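Local coordinates for VP5 (Halorubrum pleomorphic virus 2, PDB 6QGI), which is an envelope protein of a pleomorphic virus of haloarchaea and probably drives fusion of the viral membrane with that of its host cell, at residues V142-L156 and L203-Y215. Sequence-based numbering, arbitrary orientation.
Sequences VFLMLNGSDNTIEDL and LGDLKNGGPTVQY
Backbone bonds join V142 and L144 to strand 212-215 at one end of this contact. Q214 N donates to V142 O at 2.8 Å, nearly straight at 175°. L144 N returns a bond to T212 O. Together they flank F143 and V213, a single antiparallel bridge.

A second single bridge pairs N147 with L206. Here K207 N points at L146 O (3.0 Å), straight at hydrogen. G148 N reaches both L203 O and D205 O, each bond weak.

The N147-D150 segment is a type I turn. N147 folds its side chain back over it, with CG between the backbone N and the carbonyl carbon (chi1 56°). N147 OD1 accepts N151 N at 3.2 Å and, weakly, S149 N.

Apolar side chains fill the buried side. F143 CE1 lies 3.5 Å from V213 CG2, the methyl coming at the ring obliquely. L156 CD2 sits over one face of the F143 ring, offset toward the rim, and also touches P211 CB at 4.0 Å. I153 CD1 meets L206 CD2. Helix 91-133 packs on F143 through L124, I127 and L128.

On the outer side the extended K207 chain runs past L144 CD2 to D150. K207 NZ forms a long salt bridge with D150 OD1 (3.9 Å).

The chemistry implies that main-chain bonds and an apolar inner layer tie segment 142-156 to segment 203-215, in the N-terminal envelope-protein region. The peripheral charge pair probably adds little.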
ATOM      1  N   VAL A 142     -15.501  -5.568 -22.553  1.00 24.49           N
ATOM      2  CA  VAL A 142     -14.465  -5.089 -21.633  1.00 22.75           C
ATOM      3  C   VAL A 142     -14.445  -5.930 -20.331  1.00 24.31           C
ATOM      4  O   VAL A 142     -13.385  -6.046 -19.713  1.00 22.92           O
ATOM      5  CB  VAL A 142     -14.549  -3.561 -21.341  1.00 27.01           C
ATOM      6  CG1 VAL A 142     -14.225  -2.747 -22.588  1.00 27.26           C
ATOM      7  CG2 VAL A 142     -15.908  -3.149 -20.780  1.00 27.53           C
ATOM      8  N   PHE A 143     -15.597  -6.525 -19.938  1.00 19.91           N
ATOM      9  CA  PHE A 143     -15.737  -7.358 -18.736  1.00 18.53           C
ATOM     10  C   PHE A 143     -15.979  -8.827 -19.078  1.00 21.32           C
ATOM     11  O   PHE A 143     -16.615  -9.115 -20.090  1.00 22.14           O
ATOM     12  CB  PHE A 143     -16.878  -6.850 -17.836  1.00 20.35           C
ATOM     13  CG  PHE A 143     -16.660  -5.470 -17.271  1.00 20.93           C
ATOM     14  CD1 PHE A 143     -15.819  -5.271 -16.182  1.00 22.87           C
ATOM     15  CD2 PHE A 143     -17.311  -4.370 -17.813  1.00 23.45           C
ATOM     16  CE1 PHE A 143     -15.624  -3.991 -15.657  1.00 23.11           C
ATOM     17  CE2 PHE A 143     -17.095  -3.087 -17.304  1.00 25.33           C
ATOM     18  CZ  PHE A 143     -16.257  -2.906 -16.228  1.00 22.41           C
ATOM     19  N   LEU A 144     -15.487  -9.757 -18.221  1.00 16.81           N
ATOM     20  CA  LEU A 144     -15.654 -11.207 -18.400  1.00 16.62           C
ATOM     21  C   LEU A 144     -17.145 -11.581 -18.400  1.00 22.08           C
ATOM     22  O   LEU A 144     -17.581 -12.345 -19.260  1.00 22.29           O
ATOM     23  CB  LEU A 144     -14.893 -11.984 -17.312  1.00 15.72           C
ATOM     24  CG  LEU A 144     -14.879 -13.513 -17.427  1.00 20.59           C
ATOM     25  CD1 LEU A 144     -13.971 -13.986 -18.544  1.00 20.37           C
ATOM     26  CD2 LEU A 144     -14.465 -14.149 -16.128  1.00 21.99           C
ATOM     27  N   MET A 145     -17.917 -11.009 -17.448  1.00 19.81           N
ATOM     28  CA  MET A 145     -19.371 -11.154 -17.282  1.00 20.87           C
ATOM     29  C   MET A 145     -19.768 -12.601 -17.012  1.00 26.45           C
ATOM     30  O   MET A 145     -20.872 -13.018 -17.366  1.00 27.14           O
ATOM     31  CB  MET A 145     -20.139 -10.600 -18.506  1.00 23.93           C
ATOM     32  CG  MET A 145     -19.818  -9.151 -18.828  1.00 26.89           C
ATOM     33  SD  MET A 145     -20.499  -7.995 -17.629  1.00 30.91           S
ATOM     34  CE  MET A 145     -22.177  -7.858 -18.241  1.00 29.32           C
ATOM     35  N   LEU A 146     -18.875 -13.352 -16.358  1.00 23.50           N
ATOM     36  CA  LEU A 146     -19.114 -14.747 -16.008  1.00 24.50           C
ATOM     37  C   LEU A 146     -19.284 -14.920 -14.513  1.00 29.91           C
ATOM     38  O   LEU A 146     -18.793 -14.101 -13.732  1.00 29.12           O
ATOM     39  CB  LEU A 146     -17.964 -15.656 -16.491  1.00 23.90           C
ATOM     40  CG  LEU A 146     -17.794 -15.892 -17.985  1.00 28.29           C
ATOM     41  CD1 LEU A 146     -16.646 -16.838 -18.235  1.00 27.92           C
ATOM     42  CD2 LEU A 146     -19.056 -16.450 -18.618  1.00 31.53           C
ATOM     43  N   ASN A 147     -19.957 -16.005 -14.119  1.00 28.14           N
ATOM     44  CA  ASN A 147     -20.133 -16.380 -12.719  1.00 28.56           C
ATOM     45  C   ASN A 147     -19.363 -17.695 -12.469  1.00 33.80           C
ATOM     46  O   ASN A 147     -18.617 -18.138 -13.353  1.00 33.30           O
ATOM     47  CB  ASN A 147     -21.624 -16.478 -12.342  1.00 28.78           C
ATOM     48  CG  ASN A 147     -22.456 -17.416 -13.187  1.00 42.60           C
ATOM     49  OD1 ASN A 147     -22.014 -18.489 -13.610  1.00 32.90           O
ATOM     50  ND2 ASN A 147     -23.701 -17.032 -13.431  1.00 32.54           N
ATOM     51  N   GLY A 148     -19.544 -18.288 -11.288  1.00 31.40           N
ATOM     52  CA  GLY A 148     -18.905 -19.541 -10.888  1.00 31.86           C
ATOM     53  C   GLY A 148     -19.176 -20.721 -11.802  1.00 38.09           C
ATOM     54  O   GLY A 148     -18.296 -21.563 -11.995  1.00 38.09           O
ATOM     55  N   SER A 149     -20.392 -20.769 -12.398  1.00 36.15           N
ATOM     56  CA  SER A 149     -20.858 -21.805 -13.331  1.00 37.38           C
ATOM     57  C   SER A 149     -20.328 -21.592 -14.767  1.00 41.99           C
ATOM     58  O   SER A 149     -20.671 -22.368 -15.662  1.00 43.09           O
ATOM     59  CB  SER A 149     -22.384 -21.831 -13.362  1.00 42.08           C
ATOM     60  OG  SER A 149     -22.948 -22.150 -12.101  1.00 52.67           O
ATOM     61  N   ASP A 150     -19.508 -20.531 -14.980  1.00 37.50           N
ATOM     62  CA  ASP A 150     -18.926 -20.093 -16.259  1.00 36.80           C
ATOM     63  C   ASP A 150     -20.049 -19.685 -17.233  1.00 40.55           C
ATOM     64  O   ASP A 150     -19.893 -19.755 -18.459  1.00 40.26           O
ATOM     65  CB  ASP A 150     -17.973 -21.148 -16.862  1.00 38.93           C
ATOM     66  CG  ASP A 150     -16.766 -21.447 -15.988  1.00 52.36           C
ATOM     67  OD1 ASP A 150     -16.117 -20.483 -15.519  1.00 52.08           O
ATOM     68  OD2 ASP A 150     -16.470 -22.644 -15.772  1.00 59.98           O
ATOM     69  N   ASN A 151     -21.172 -19.222 -16.652  1.00 36.74           N
ATOM     70  CA  ASN A 151     -22.366 -18.745 -17.346  1.00 37.42           C
ATOM     71  C   ASN A 151     -22.355 -17.225 -17.382  1.00 38.60           C
ATOM     72  O   ASN A 151     -21.774 -16.602 -16.493  1.00 37.27           O
ATOM     73  CB  ASN A 151     -23.632 -19.272 -16.663  1.00 41.01           C
ATOM     74  CG  ASN A 151     -24.088 -20.602 -17.204  1.00 68.15           C
ATOM     75  OD1 ASN A 151     -24.740 -20.684 -18.250  1.00 66.11           O
ATOM     76  ND2 ASN A 151     -23.755 -21.675 -16.507  1.00 60.30           N
ATOM     77  N   THR A 152     -22.976 -16.625 -18.407  1.00 34.23           N
ATOM     78  CA  THR A 152     -23.003 -15.173 -18.545  1.00 32.88           C
ATOM     79  C   THR A 152     -24.037 -14.581 -17.574  1.00 36.43           C
ATOM     80  O   THR A 152     -25.198 -14.994 -17.560  1.00 37.18           O
ATOM     81  CB  THR A 152     -23.243 -14.764 -20.009  1.00 41.17           C
ATOM     82  OG1 THR A 152     -22.243 -15.374 -20.826  1.00 41.87           O
ATOM     83  CG2 THR A 152     -23.194 -13.254 -20.220  1.00 39.25           C
ATOM     84  N   ILE A 153     -23.589 -13.615 -16.754  1.00 31.77           N
ATOM     85  CA  ILE A 153     -24.432 -12.900 -15.788  1.00 31.65           C
ATOM     86  C   ILE A 153     -25.399 -11.993 -16.571  1.00 36.36           C
ATOM     87  O   ILE A 153     -25.076 -11.595 -17.697  1.00 36.22           O
ATOM     88  CB  ILE A 153     -23.587 -12.118 -14.737  1.00 33.15           C
ATOM     89  CG1 ILE A 153     -22.687 -11.033 -15.387  1.00 32.29           C
ATOM     90  CG2 ILE A 153     -22.775 -13.086 -13.860  1.00 33.02           C
ATOM     91  CD1 ILE A 153     -22.308  -9.891 -14.498  1.00 36.97           C
ATOM     92  N   GLU A 154     -26.587 -11.700 -16.008  1.00 33.26           N
ATOM     93  CA  GLU A 154     -27.592 -10.874 -16.693  1.00 33.86           C
ATOM     94  C   GLU A 154     -27.097  -9.434 -16.892  1.00 35.55           C
ATOM     95  O   GLU A 154     -27.311  -8.865 -17.967  1.00 35.97           O
ATOM     96  CB  GLU A 154     -28.939 -10.887 -15.964  1.00 36.64           C
ATOM     97  CG  GLU A 154     -29.696 -12.198 -16.110  1.00 49.63           C
ATOM     98  CD  GLU A 154     -31.187 -12.078 -16.372  1.00 82.51           C
ATOM     99  OE1 GLU A 154     -31.788 -11.046 -15.993  1.00 83.21           O
ATOM    100  OE2 GLU A 154     -31.757 -13.030 -16.954  1.00 82.54           O
ATOM    101  N   ASP A 155     -26.420  -8.867 -15.872  1.00 29.49           N
ATOM    102  CA  ASP A 155     -25.831  -7.526 -15.891  1.00 27.91           C
ATOM    103  C   ASP A 155     -24.863  -7.321 -14.723  1.00 29.34           C
ATOM    104  O   ASP A 155     -24.974  -7.978 -13.684  1.00 28.17           O
ATOM    105  CB  ASP A 155     -26.910  -6.419 -15.872  1.00 30.70           C
ATOM    106  CG  ASP A 155     -26.586  -5.167 -16.681  1.00 40.58           C
ATOM    107  OD1 ASP A 155     -25.491  -5.112 -17.288  1.00 39.71           O
ATOM    108  OD2 ASP A 155     -27.433  -4.252 -16.720  1.00 47.76           O
ATOM    109  N   LEU A 156     -23.896  -6.417 -14.929  1.00 24.83           N
ATOM    110  CA  LEU A 156     -22.906  -5.984 -13.950  1.00 23.56           C
ATOM    111  C   LEU A 156     -23.167  -4.505 -13.719  1.00 28.12           C
ATOM    112  O   LEU A 156     -23.055  -3.711 -14.656  1.00 27.88           O
ATOM    113  CB  LEU A 156     -21.467  -6.270 -14.438  1.00 22.46           C
ATOM    114  CG  LEU A 156     -20.295  -5.631 -13.673  1.00 25.72           C
ATOM    115  CD1 LEU A 156     -20.136  -6.222 -12.278  1.00 25.57           C
ATOM    116  CD2 LEU A 156     -19.011  -5.778 -14.447  1.00 26.36           C
ATOM    117  N   LEU A 203     -22.381 -20.202  -6.569  1.00 35.22           N
ATOM    118  CA  LEU A 203     -21.843 -20.125  -7.933  1.00 34.08           C
ATOM    119  C   LEU A 203     -22.445 -18.952  -8.748  1.00 36.61           C
ATOM    120  O   LEU A 203     -22.013 -18.713  -9.877  1.00 35.39           O
ATOM    121  CB  LEU A 203     -22.039 -21.454  -8.691  1.00 35.04           C
ATOM    122  CG  LEU A 203     -21.219 -22.662  -8.227  1.00 39.30           C
ATOM    123  CD1 LEU A 203     -21.768 -23.938  -8.831  1.00 40.88           C
ATOM    124  CD2 LEU A 203     -19.742 -22.518  -8.586  1.00 39.73           C
ATOM    125  N   GLY A 204     -23.402 -18.231  -8.166  1.00 33.17           N
ATOM    126  CA  GLY A 204     -24.031 -17.076  -8.800  1.00 33.16           C
ATOM    127  C   GLY A 204     -23.166 -15.831  -8.752  1.00 35.99           C
ATOM    128  O   GLY A 204     -23.436 -14.858  -9.462  1.00 35.55           O
ATOM    129  N   ASP A 205     -22.132 -15.844  -7.900  1.00 31.78           N
ATOM    130  CA  ASP A 205     -21.197 -14.729  -7.737  1.00 30.41           C
ATOM    131  C   ASP A 205     -20.252 -14.623  -8.923  1.00 32.24           C
ATOM    132  O   ASP A 205     -19.980 -15.641  -9.566  1.00 32.41           O
ATOM    133  CB  ASP A 205     -20.397 -14.895  -6.434  1.00 32.01           C
ATOM    134  CG  ASP A 205     -21.245 -14.813  -5.184  1.00 48.62           C
ATOM    135  OD1 ASP A 205     -22.472 -14.673  -5.310  1.00 52.79           O
ATOM    136  OD2 ASP A 205     -20.681 -14.901  -4.084  1.00 52.54           O
ATOM    137  N   LEU A 206     -19.734 -13.402  -9.196  1.00 26.75           N
ATOM    138  CA  LEU A 206     -18.761 -13.149 -10.268  1.00 25.36           C
ATOM    139  C   LEU A 206     -17.643 -14.183 -10.158  1.00 28.17           C
ATOM    140  O   LEU A 206     -17.143 -14.407  -9.052  1.00 27.54           O
ATOM    141  CB  LEU A 206     -18.181 -11.718 -10.189  1.00 24.30           C
ATOM    142  CG  LEU A 206     -19.108 -10.548 -10.501  1.00 28.81           C
ATOM    143  CD1 LEU A 206     -18.488  -9.242 -10.062  1.00 27.68           C
ATOM    144  CD2 LEU A 206     -19.463 -10.480 -11.981  1.00 31.21           C
ATOM    145  N   LYS A 207     -17.319 -14.864 -11.270  1.00 23.91           N
ATOM    146  CA  LYS A 207     -16.341 -15.950 -11.350  1.00 23.14           C
ATOM    147  C   LYS A 207     -15.127 -15.743 -10.442  1.00 25.61           C
ATOM    148  O   LYS A 207     -14.674 -16.697  -9.812  1.00 26.54           O
ATOM    149  CB  LYS A 207     -15.860 -16.146 -12.799  1.00 25.34           C
ATOM    150  CG  LYS A 207     -15.236 -17.512 -13.050  1.00 31.94           C
ATOM    151  CD  LYS A 207     -14.373 -17.520 -14.285  1.00 35.59           C
ATOM    152  CE  LYS A 207     -13.524 -18.762 -14.331  1.00 42.59           C
ATOM    153  NZ  LYS A 207     -12.587 -18.738 -15.480  1.00 50.77           N
ATOM    154  N   ASN A 208     -14.621 -14.508 -10.364  1.00 19.60           N
ATOM    155  CA  ASN A 208     -13.432 -14.196  -9.591  1.00 17.72           C
ATOM    156  C   ASN A 208     -13.704 -13.175  -8.491  1.00 21.07           C
ATOM    157  O   ASN A 208     -12.784 -12.486  -8.056  1.00 19.30           O
ATOM    158  CB  ASN A 208     -12.338 -13.699 -10.532  1.00 16.04           C
ATOM    159  CG  ASN A 208     -12.069 -14.607 -11.699  1.00 27.81           C
ATOM    160  OD1 ASN A 208     -12.045 -15.833 -11.574  1.00 20.29           O
ATOM    161  ND2 ASN A 208     -11.866 -14.022 -12.861  1.00 21.58           N
ATOM    162  N   GLY A 209     -14.952 -13.118  -8.032  1.00 19.68           N
ATOM    163  CA  GLY A 209     -15.397 -12.264  -6.939  1.00 20.06           C
ATOM    164  C   GLY A 209     -15.773 -10.860  -7.339  1.00 25.71           C
ATOM    165  O   GLY A 209     -16.910 -10.426  -7.128  1.00 26.70           O
ATOM    166  N   GLY A 210     -14.790 -10.147  -7.865  1.00 22.08           N
ATOM    167  CA  GLY A 210     -14.936  -8.785  -8.354  1.00 21.59           C
ATOM    168  C   GLY A 210     -14.931  -8.767  -9.865  1.00 25.25           C
ATOM    169  O   GLY A 210     -14.619  -9.794 -10.486  1.00 25.65           O
ATOM    170  N   PRO A 211     -15.294  -7.626 -10.500  1.00 21.23           N
ATOM    171  CA  PRO A 211     -15.301  -7.583 -11.975  1.00 20.86           C
ATOM    172  C   PRO A 211     -13.943  -7.915 -12.583  1.00 23.20           C
ATOM    173  O   PRO A 211     -12.902  -7.550 -12.038  1.00 22.26           O
ATOM    174  CB  PRO A 211     -15.699  -6.141 -12.304  1.00 22.88           C
ATOM    175  CG  PRO A 211     -16.276  -5.583 -11.060  1.00 27.68           C
ATOM    176  CD  PRO A 211     -15.696  -6.330  -9.913  1.00 22.94           C
ATOM    177  N   THR A 212     -13.964  -8.635 -13.702  1.00 20.16           N
ATOM    178  CA  THR A 212     -12.753  -9.007 -14.423  1.00 19.02           C
ATOM    179  C   THR A 212     -12.684  -8.125 -15.663  1.00 22.29           C
ATOM    180  O   THR A 212     -13.520  -8.245 -16.559  1.00 20.34           O
ATOM    181  CB  THR A 212     -12.742 -10.513 -14.703  1.00 23.18           C
ATOM    182  OG1 THR A 212     -12.664 -11.203 -13.462  1.00 23.86           O
ATOM    183  CG2 THR A 212     -11.595 -10.943 -15.590  1.00 17.96           C
ATOM    184  N   VAL A 213     -11.719  -7.199 -15.678  1.00 20.82           N
ATOM    185  CA  VAL A 213     -11.523  -6.291 -16.809  1.00 21.71           C
ATOM    186  C   VAL A 213     -10.504  -6.921 -17.748  1.00 27.09           C
ATOM    187  O   VAL A 213      -9.413  -7.285 -17.321  1.00 26.34           O
ATOM    188  CB  VAL A 213     -11.121  -4.859 -16.381  1.00 25.28           C
ATOM    189  CG1 VAL A 213     -10.926  -3.961 -17.595  1.00 25.34           C
ATOM    190  CG2 VAL A 213     -12.168  -4.260 -15.456  1.00 25.52           C
ATOM    191  N   GLN A 214     -10.872  -7.059 -19.016  1.00 25.74           N
ATOM    192  CA  GLN A 214     -10.008  -7.651 -20.025  1.00 26.30           C
ATOM    193  C   GLN A 214      -9.731  -6.685 -21.178  1.00 29.77           C
ATOM    194  O   GLN A 214     -10.600  -5.895 -21.547  1.00 29.51           O
ATOM    195  CB  GLN A 214     -10.617  -8.967 -20.551  1.00 28.75           C
ATOM    196  CG  GLN A 214     -12.010  -8.839 -21.187  1.00 52.20           C
ATOM    197  CD  GLN A 214     -12.541 -10.153 -21.700  1.00 71.90           C
ATOM    198  OE1 GLN A 214     -12.224 -11.233 -21.184  1.00 63.36           O
ATOM    199  NE2 GLN A 214     -13.387 -10.085 -22.721  1.00 68.89           N
ATOM    200  N   TYR A 215      -8.509  -6.760 -21.734  1.00 26.29           N
ATOM    201  CA  TYR A 215      -8.037  -6.008 -22.901  1.00 26.20           C
ATOM    202  C   TYR A 215      -6.786  -6.669 -23.491  1.00 30.85           C
ATOM    203  O   TYR A 215      -5.810  -6.917 -22.776  1.00 30.48           O
ATOM    204  CB  TYR A 215      -7.770  -4.518 -22.586  1.00 26.58           C
ATOM    205  CG  TYR A 215      -7.072  -3.759 -23.701  1.00 28.14           C
ATOM    206  CD1 TYR A 215      -7.757  -3.390 -24.856  1.00 30.45           C
ATOM    207  CD2 TYR A 215      -5.728  -3.412 -23.602  1.00 28.63           C
ATOM    208  CE1 TYR A 215      -7.113  -2.718 -25.895  1.00 31.56           C
ATOM    209  CE2 TYR A 215      -5.075  -2.733 -24.632  1.00 29.78           C
ATOM    210  CZ  TYR A 215      -5.772  -2.389 -25.778  1.00 37.24           C
ATOM    211  OH  TYR A 215      -5.130  -1.724 -26.795  1.00 38.50           O
TER